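Local coordinates for dTDP-4-amino-4,6-dideoxyglucose formyltransferase (Mycobacterium tuberculosis CAS/NITR204, PDB 5VYQ), which probably transfers a formyl group from a reduced folate cofactor to the amino sugar of dTDP-4-amino-4,6-dideoxyglucose, at residues 201-206 with 240-245; 32-37 with 55-60; 38-43 with 168-173. One frame throughout, in Å; residues are numbered along the deposited sequence. Where two conformers were deposited one is given.

Contact 1: residues 201-206 with 240-245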
# COMPACT_ATOMS: atom_id res chain seq x y z
N GLN A 201 8.42 -12.94 13.68
CA GLN A 201 7.52 -13.94 13.19
C GLN A 201 6.23 -13.43 12.53
O GLN A 201 5.81 -13.94 11.50
CB GLN A 201 7.14 -14.85 14.34
CG GLN A 201 6.30 -16.01 13.91
CD GLN A 201 6.16 -17.05 14.98
OE1 GLN A 201 7.14 -17.45 15.62
NE2 GLN A 201 4.94 -17.52 15.18
N LEU A 202 5.63 -12.40 13.10
CA LEU A 202 4.44 -11.77 12.52
C LEU A 202 4.63 -11.20 11.11
O LEU A 202 3.68 -11.13 10.29
CB LEU A 202 4.05 -10.65 13.49
CG LEU A 202 2.67 -10.02 13.42
CD1 LEU A 202 1.52 -11.00 13.64
CD2 LEU A 202 2.62 -8.97 14.54
N ARG A 203 5.84 -10.72 10.84
CA ARG A 203 6.25 -10.15 9.56
C ARG A 203 5.89 -11.03 8.37
O ARG A 203 5.56 -10.54 7.28
CB ARG A 203 7.77 -9.92 9.51
CG ARG A 203 8.27 -8.70 10.26
CD ARG A 203 9.78 -8.61 10.18
NE ARG A 203 10.16 -8.17 8.86
CZ ARG A 203 11.39 -8.16 8.40
NH1 ARG A 203 12.40 -8.57 9.18
NH2 ARG A 203 11.60 -7.68 7.19
N ARG A 204 6.02 -12.32 8.54
CA ARG A 204 5.92 -13.26 7.43
C ARG A 204 4.46 -13.62 7.25
O ARG A 204 3.80 -14.06 8.18
CB ARG A 204 6.74 -14.51 7.72
CG ARG A 204 6.71 -15.49 6.58
CD ARG A 204 7.39 -16.78 7.05
NE ARG A 204 6.38 -17.39 7.90
CZ ARG A 204 5.41 -18.22 7.50
NH1 ARG A 204 5.31 -18.68 6.26
NH2 ARG A 204 4.54 -18.66 8.41
N LEU A 205 3.95 -13.35 6.05
CA LEU A 205 2.56 -13.60 5.71
C LEU A 205 2.47 -14.97 5.05
O LEU A 205 3.13 -15.21 4.04
CB LEU A 205 2.04 -12.58 4.72
CG LEU A 205 2.26 -11.11 5.11
CD1 LEU A 205 1.71 -10.23 4.03
CD2 LEU A 205 1.58 -10.87 6.46
N ASP A 206 1.60 -15.82 5.58
CA ASP A 206 1.30 -17.12 4.97
C ASP A 206 0.10 -16.92 4.02
O ASP A 206 -1.00 -16.63 4.46
CB ASP A 206 0.91 -18.12 6.07
CG ASP A 206 0.66 -19.53 5.55
OD1 ASP A 206 0.49 -19.73 4.33
OD2 ASP A 206 0.62 -20.44 6.41
N LYS A 240 10.69 -13.70 -2.53
CA LYS A 240 10.21 -12.84 -1.45
C LYS A 240 9.66 -11.53 -1.97
O LYS A 240 10.30 -10.81 -2.78
CB LYS A 240 11.34 -12.56 -0.46
CG LYS A 240 10.94 -11.80 0.79
CD LYS A 240 12.08 -11.72 1.79
CE LYS A 240 12.48 -13.10 2.31
NZ LYS A 240 13.57 -13.00 3.31
N VAL A 241 8.50 -11.17 -1.44
CA VAL A 241 7.87 -9.92 -1.83
C VAL A 241 7.44 -9.14 -0.58
O VAL A 241 6.77 -9.72 0.24
CB VAL A 241 6.65 -10.16 -2.73
CG1 VAL A 241 6.01 -8.85 -3.11
CG2 VAL A 241 6.99 -10.96 -4.00
N PHE A 242 7.77 -7.87 -0.53
CA PHE A 242 7.42 -7.00 0.60
C PHE A 242 6.09 -6.30 0.36
O PHE A 242 5.71 -6.02 -0.77
CB PHE A 242 8.51 -5.95 0.84
CG PHE A 242 9.80 -6.57 1.27
CD1 PHE A 242 9.90 -7.13 2.52
CD2 PHE A 242 10.88 -6.65 0.39
CE1 PHE A 242 11.07 -7.75 2.95
CE2 PHE A 242 12.05 -7.26 0.81
CZ PHE A 242 12.14 -7.82 2.08
N VAL A 243 5.32 -6.04 1.41
CA VAL A 243 3.96 -5.54 1.23
C VAL A 243 3.71 -4.45 2.27
O VAL A 243 4.02 -4.66 3.44
CB VAL A 243 2.89 -6.60 1.59
CG1 VAL A 243 1.51 -6.08 1.17
CG2 VAL A 243 3.17 -7.94 0.97
N ARG A 244 3.13 -3.33 1.86
CA ARG A 244 2.55 -2.39 2.84
C ARG A 244 1.25 -1.85 2.28
O ARG A 244 0.99 -1.98 1.06
CB ARG A 244 3.53 -1.27 3.20
CG ARG A 244 3.86 -0.34 2.08
CD ARG A 244 4.92 0.66 2.59
NE ARG A 244 5.61 1.37 1.51
CZ ARG A 244 5.12 2.41 0.83
NH1 ARG A 244 3.93 2.96 1.07
NH2 ARG A 244 5.86 2.93 -0.13
N VAL A 245 0.40 -1.28 3.14
CA VAL A 245 -0.89 -0.77 2.71
C VAL A 245 -0.95 0.74 2.87
O VAL A 245 -0.24 1.32 3.69
CB VAL A 245 -1.99 -1.52 3.46
CG1 VAL A 245 -2.00 -1.18 4.93
CG2 VAL A 245 -3.36 -1.35 2.87
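R203 and F242 make one of the two touches between the end of helix 196-203 and strand 240-245. L205 and V243 make the other. R203 has a long side chain. CG stands beside the backbone N, anti to the carbonyl carbon (chi1 -78°). CB to CD is extended, then the chain turns about the CG-CD bond (chi3 75°). This turn carries the guanidinium to the F242 side. NE donates to the backbone O of N230. NH1 forms a salt bridge with E200 OE1. NH2 gives a weak hydrogen bond to R229 O and comes 4.3 Å from F242 CE1. The guanidinium and the ring meet obliquely, and the touch is loose. R203 also lies against W232.

L205 makes the apolar half. Its CD1 reaches 4.1 Å from V243 CG2, and the two side chains pass at a slant. L220 of helix 213-222 touches both.

The two backbones do not pair directly. Strand 231-234 lies between them: W232 bonds to the backbone of R203 and L205, and A231 to that of V243. This fits the 9.3 Å between the CA atoms of L205 and V243. Strand 240-249 also pairs antiparallel with a strand of the second subunit, as expected in a C-terminal dimerization domain.

The polar end of R203 is thus held by E200 and N230. The direct contact is van der Waals packing, apolar at L205 and V243 and loose at R203 and F242, with no polar bond between the segments.

Contact 2: residues 32-37 with 55-60; sequences HAHALA and GQLPGV
H34 projects from helix 31-43 and is met by two side chains of the 55-60 loop, L57 and V60. V60 covers one face of the imidazole. Its CG2 sits 4.0 Å from the ring centroid and 30° off the normal, a CH-pi contact. The methyl is displaced toward NE2, which is 3.6 Å from V60 CG2. The second methyl, CG1, is 4.1 Å from the same H34 NE2. L57 meets the root of the side chain. Its CD1 lies 3.8 Å from H34 CB and 4.0 Å from H34 CG, and it approaches the ring obliquely. The two side chains slide past each other in opposite senses. H34 holds CG anti to the backbone N (chi1 172°), which carries the ring out from the helix toward the loop.

The next layer sets the loop. L57 to V60 form a type II beta turn. G59 takes a positive phi of 80°, where a side chain would be jammed against the preceding carbonyl. The turn brings L57 and V60 to the same side of the loop. Q51 clasps both ends of this turn: its OE1 accepts from L57 N, and its NE2 donates to V60 O. R62 NH1 bonds to G55 O. On the helix side, H34 also packs on T28 and V49.

Strand 24-28, helix 31-43 and strand 47-50 form a beta-alpha-beta crossover between neighbouring parallel strands. The loop that follows folds back on the crossover helix, within the Rossmann-like N-terminal half expected of formyltransferases.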
# COMPACT_ATOMS: atom_id res chain seq x y z
N HIS A 32 13.33 10.68 18.40
CA HIS A 32 12.30 11.52 18.98
C HIS A 32 12.53 11.67 20.48
O HIS A 32 12.44 12.76 21.05
CB HIS A 32 10.89 10.98 18.73
CG HIS A 32 10.65 10.54 17.32
ND1 HIS A 32 10.50 11.44 16.28
CD2 HIS A 32 10.62 9.31 16.76
CE1 HIS A 32 10.34 10.77 15.15
NE2 HIS A 32 10.41 9.48 15.41
N ALA A 33 12.83 10.56 21.15
CA ALA A 33 12.98 10.59 22.59
C ALA A 33 14.24 11.39 22.93
O ALA A 33 14.32 12.07 23.94
CB ALA A 33 13.06 9.19 23.15
N HIS A 34 15.24 11.34 22.05
CA HIS A 34 16.47 12.08 22.33
C HIS A 34 16.22 13.59 22.24
O HIS A 34 16.70 14.39 23.05
CB HIS A 34 17.55 11.67 21.35
CG HIS A 34 18.77 12.52 21.47
ND1 HIS A 34 18.96 13.62 20.68
CD2 HIS A 34 19.82 12.47 22.32
CE1 HIS A 34 20.10 14.20 21.00
NE2 HIS A 34 20.64 13.53 22.01
N ALA A 35 15.45 14.01 21.24
CA ALA A 35 15.08 15.42 21.13
C ALA A 35 14.32 15.92 22.34
O ALA A 35 14.49 17.04 22.80
CB ALA A 35 14.27 15.67 19.86
N LEU A 36 13.44 15.07 22.88
CA LEU A 36 12.75 15.41 24.10
C LEU A 36 13.71 15.55 25.29
O LEU A 36 13.61 16.52 26.06
CB LEU A 36 11.69 14.34 24.38
CG LEU A 36 10.85 14.42 25.65
CD1 LEU A 36 10.04 15.70 25.68
CD2 LEU A 36 9.89 13.25 25.69
N ALA A 37 14.63 14.60 25.44
CA ALA A 37 15.70 14.67 26.45
C ALA A 37 16.47 16.03 26.35
O ALA A 37 16.70 16.69 27.38
CB ALA A 37 16.65 13.50 26.30
N GLY A 55 22.41 2.20 20.30
CA GLY A 55 21.93 3.37 19.61
C GLY A 55 22.70 3.67 18.34
O GLY A 55 23.87 3.35 18.25
N GLN A 56 22.01 4.27 17.37
CA GLN A 56 22.66 4.81 16.18
C GLN A 56 22.39 6.29 15.98
O GLN A 56 22.23 6.76 14.83
CB GLN A 56 22.16 4.02 14.96
CG GLN A 56 22.50 2.55 15.06
CD GLN A 56 22.11 1.84 13.78
OE1 GLN A 56 21.11 1.13 13.72
NE2 GLN A 56 22.90 2.07 12.74
N LEU A 57 22.32 7.04 17.07
CA LEU A 57 22.09 8.46 16.97
C LEU A 57 23.38 9.18 16.62
O LEU A 57 24.37 9.04 17.31
CB LEU A 57 21.53 9.06 18.24
CG LEU A 57 20.30 8.31 18.79
CD1 LEU A 57 19.92 8.93 20.14
CD2 LEU A 57 19.12 8.41 17.84
N PRO A 58 23.37 9.98 15.54
CA PRO A 58 24.59 10.69 15.16
C PRO A 58 25.07 11.68 16.23
O PRO A 58 24.31 12.52 16.70
CB PRO A 58 24.17 11.44 13.88
CG PRO A 58 22.68 11.65 14.07
CD PRO A 58 22.25 10.31 14.65
N GLY A 59 26.35 11.63 16.60
CA GLY A 59 26.90 12.67 17.46
C GLY A 59 26.59 12.55 18.96
O GLY A 59 27.05 13.35 19.76
N VAL A 60 25.81 11.55 19.36
CA VAL A 60 25.43 11.43 20.76
C VAL A 60 26.43 10.53 21.49
O VAL A 60 26.71 9.43 21.02
CB VAL A 60 24.01 10.84 20.83
CG1 VAL A 60 23.62 10.71 22.30
CG2 VAL A 60 23.07 11.77 20.08

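Contact 3: residues 38-43 with 168-173; sequences VDLQAR and ELVLEH
L40 supplies the apolar part of the contact, with its two methyls taking separate partners. CD1 lies 3.9 Å from V170 CG1, while CD2 lies 4.0 Å from L171 CD2. The leucine meets both neighbours at a slant.

The hydrogen bond comes from R43. Its NH2 donates to the backbone O of L171 at 2.9 Å, with an N-H...O angle of 162°. The oxygen sits at the edge of the guanidinium, close to its plane. The nitrogen in turn lies in the carbonyl plane, on a lone pair. R43 reaches across because CG is anti to the backbone N (chi1 -157°) and the chain stays extended to NE. NH2 also brushes L171 CD2 at 4.0 Å.

A water makes the second polar link. It accepts from R43 NH1 at 2.8 Å and donates to E172 O at 3.0 Å. The guanidinium thus serves two successive carbonyls, one directly and one through water. NH1 also forms a salt bridge with D175, which should help fix the rotation of the group.

The helical segments 38-43 and 168-173 run nearly parallel, at 15°, and their axes come within 11.7 Å. L40 and V170 both pack on F82 of strand 78-82. L40 further touches M47, and V170 touches I129, so the pair of helices lies on the main mixed sheet.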
# COMPACT_ATOMS: atom_id res chain seq x y z
N VAL A 38 16.85 16.41 25.14
CA VAL A 38 17.56 17.67 24.92
C VAL A 38 16.72 18.85 25.38
O VAL A 38 17.18 19.80 26.03
CB VAL A 38 17.99 17.82 23.44
CG1 VAL A 38 18.41 19.25 23.10
CG2 VAL A 38 19.09 16.82 23.16
N ASP A 39 15.44 18.83 25.06
CA ASP A 39 14.54 19.88 25.52
C ASP A 39 14.44 19.92 27.02
O ASP A 39 14.38 21.00 27.61
CB ASP A 39 13.14 19.71 24.96
CG ASP A 39 13.05 20.10 23.53
OD1 ASP A 39 13.99 20.74 23.03
OD2 ASP A 39 12.02 19.77 22.92
N LEU A 40 14.43 18.75 27.66
CA LEU A 40 14.38 18.73 29.12
C LEU A 40 15.65 19.31 29.76
O LEU A 40 15.62 19.86 30.88
CB LEU A 40 14.19 17.32 29.67
CG LEU A 40 12.81 16.70 29.61
CD1 LEU A 40 12.94 15.32 30.23
CD2 LEU A 40 11.81 17.50 30.45
N GLN A 41 16.76 19.14 29.07
CA GLN A 41 18.04 19.70 29.52
C GLN A 41 17.99 21.22 29.65
O GLN A 41 18.73 21.79 30.46
CB GLN A 41 19.16 19.31 28.61
CG GLN A 41 19.75 17.96 28.93
CD GLN A 41 20.94 17.69 28.02
OE1 GLN A 41 20.86 17.88 26.81
NE2 GLN A 41 22.05 17.27 28.57
N ALA A 42 17.12 21.88 28.89
CA ALA A 42 16.90 23.31 29.08
C ALA A 42 16.10 23.59 30.36
O ALA A 42 16.19 24.65 30.95
CB ALA A 42 16.19 23.87 27.86
N ARG A 43 15.30 22.64 30.82
CA ARG A 43 14.49 22.79 32.01
C ARG A 43 15.19 22.33 33.30
O ARG A 43 14.63 22.42 34.40
CB ARG A 43 13.25 21.91 31.82
CG ARG A 43 12.03 22.28 32.63
CD ARG A 43 10.88 21.40 32.18
NE ARG A 43 9.96 21.31 33.31
CZ ARG A 43 8.73 20.79 33.31
NH1 ARG A 43 8.04 20.80 34.47
NH2 ARG A 43 8.20 20.33 32.18
N GLU A 168 4.00 15.21 25.62
CA GLU A 168 2.98 15.82 26.48
C GLU A 168 3.09 15.30 27.92
O GLU A 168 3.11 16.03 28.91
CB GLU A 168 1.57 15.60 25.87
CG GLU A 168 1.37 16.55 24.67
CD GLU A 168 0.25 16.34 23.66
OE1 GLU A 168 -0.61 15.44 23.73
OE2 GLU A 168 0.22 17.17 22.72
N LEU A 169 3.15 13.98 28.05
CA LEU A 169 3.13 13.36 29.35
C LEU A 169 4.38 13.62 30.15
O LEU A 169 4.35 13.87 31.36
CB LEU A 169 2.88 11.87 29.11
CG LEU A 169 2.28 11.09 30.23
CD1 LEU A 169 0.89 11.64 30.60
CD2 LEU A 169 2.25 9.62 29.82
N VAL A 170 5.53 13.55 29.47
CA VAL A 170 6.78 13.88 30.13
C VAL A 170 6.86 15.33 30.63
O VAL A 170 7.29 15.56 31.76
CB VAL A 170 8.00 13.54 29.23
CG1 VAL A 170 9.30 14.05 29.81
CG2 VAL A 170 8.07 12.03 29.07
N LEU A 171 6.47 16.28 29.78
CA LEU A 171 6.48 17.69 30.15
C LEU A 171 5.51 17.93 31.29
O LEU A 171 5.83 18.69 32.20
CB LEU A 171 6.20 18.60 28.99
CG LEU A 171 7.29 18.50 27.93
CD1 LEU A 171 6.97 19.31 26.70
CD2 LEU A 171 8.66 18.91 28.47
N GLU A 172 4.34 17.29 31.27
CA GLU A 172 3.43 17.43 32.39
C GLU A 172 3.97 16.92 33.71
O GLU A 172 3.79 17.60 34.74
CB GLU A 172 2.17 16.61 32.12
CG GLU A 172 1.26 17.19 31.06
CD GLU A 172 0.13 16.27 30.62
OE1 GLU A 172 -0.33 16.42 29.44
OE2 GLU A 172 -0.31 15.46 31.46
N HIS A 173 4.59 15.73 33.70
CA HIS A 173 4.96 15.06 34.91
C HIS A 173 6.42 15.21 35.35
O HIS A 173 6.81 14.58 36.32
CB HIS A 173 4.56 13.59 34.87
CG HIS A 173 3.09 13.41 34.79
ND1 HIS A 173 2.27 13.48 35.90
CD2 HIS A 173 2.27 13.22 33.73
CE1 HIS A 173 1.03 13.29 35.53
NE2 HIS A 173 0.99 13.14 34.22
O HOH W 1 6.21 19.11 35.70

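From the N terminus, helix 31-43 serves two contacts in turn. Its first part, 32-37, closes a short loop through strand 47-50 at 55-60, giving contact 2. Its second part, 38-43, begins contact 3 inside that loop, but this contact closes only at 168-173. The two therefore cross. They also touch, through L36 CD2 and V170 CG2 at 4.0 Å. Together they tie the 55-60 loop and helix 155-179 to one helix on the main mixed sheet. Contact 1 follows in series. It joins 201-206 to 240-245 in the C-terminal dimerization region, its centre about 38 Å from that of contact 3.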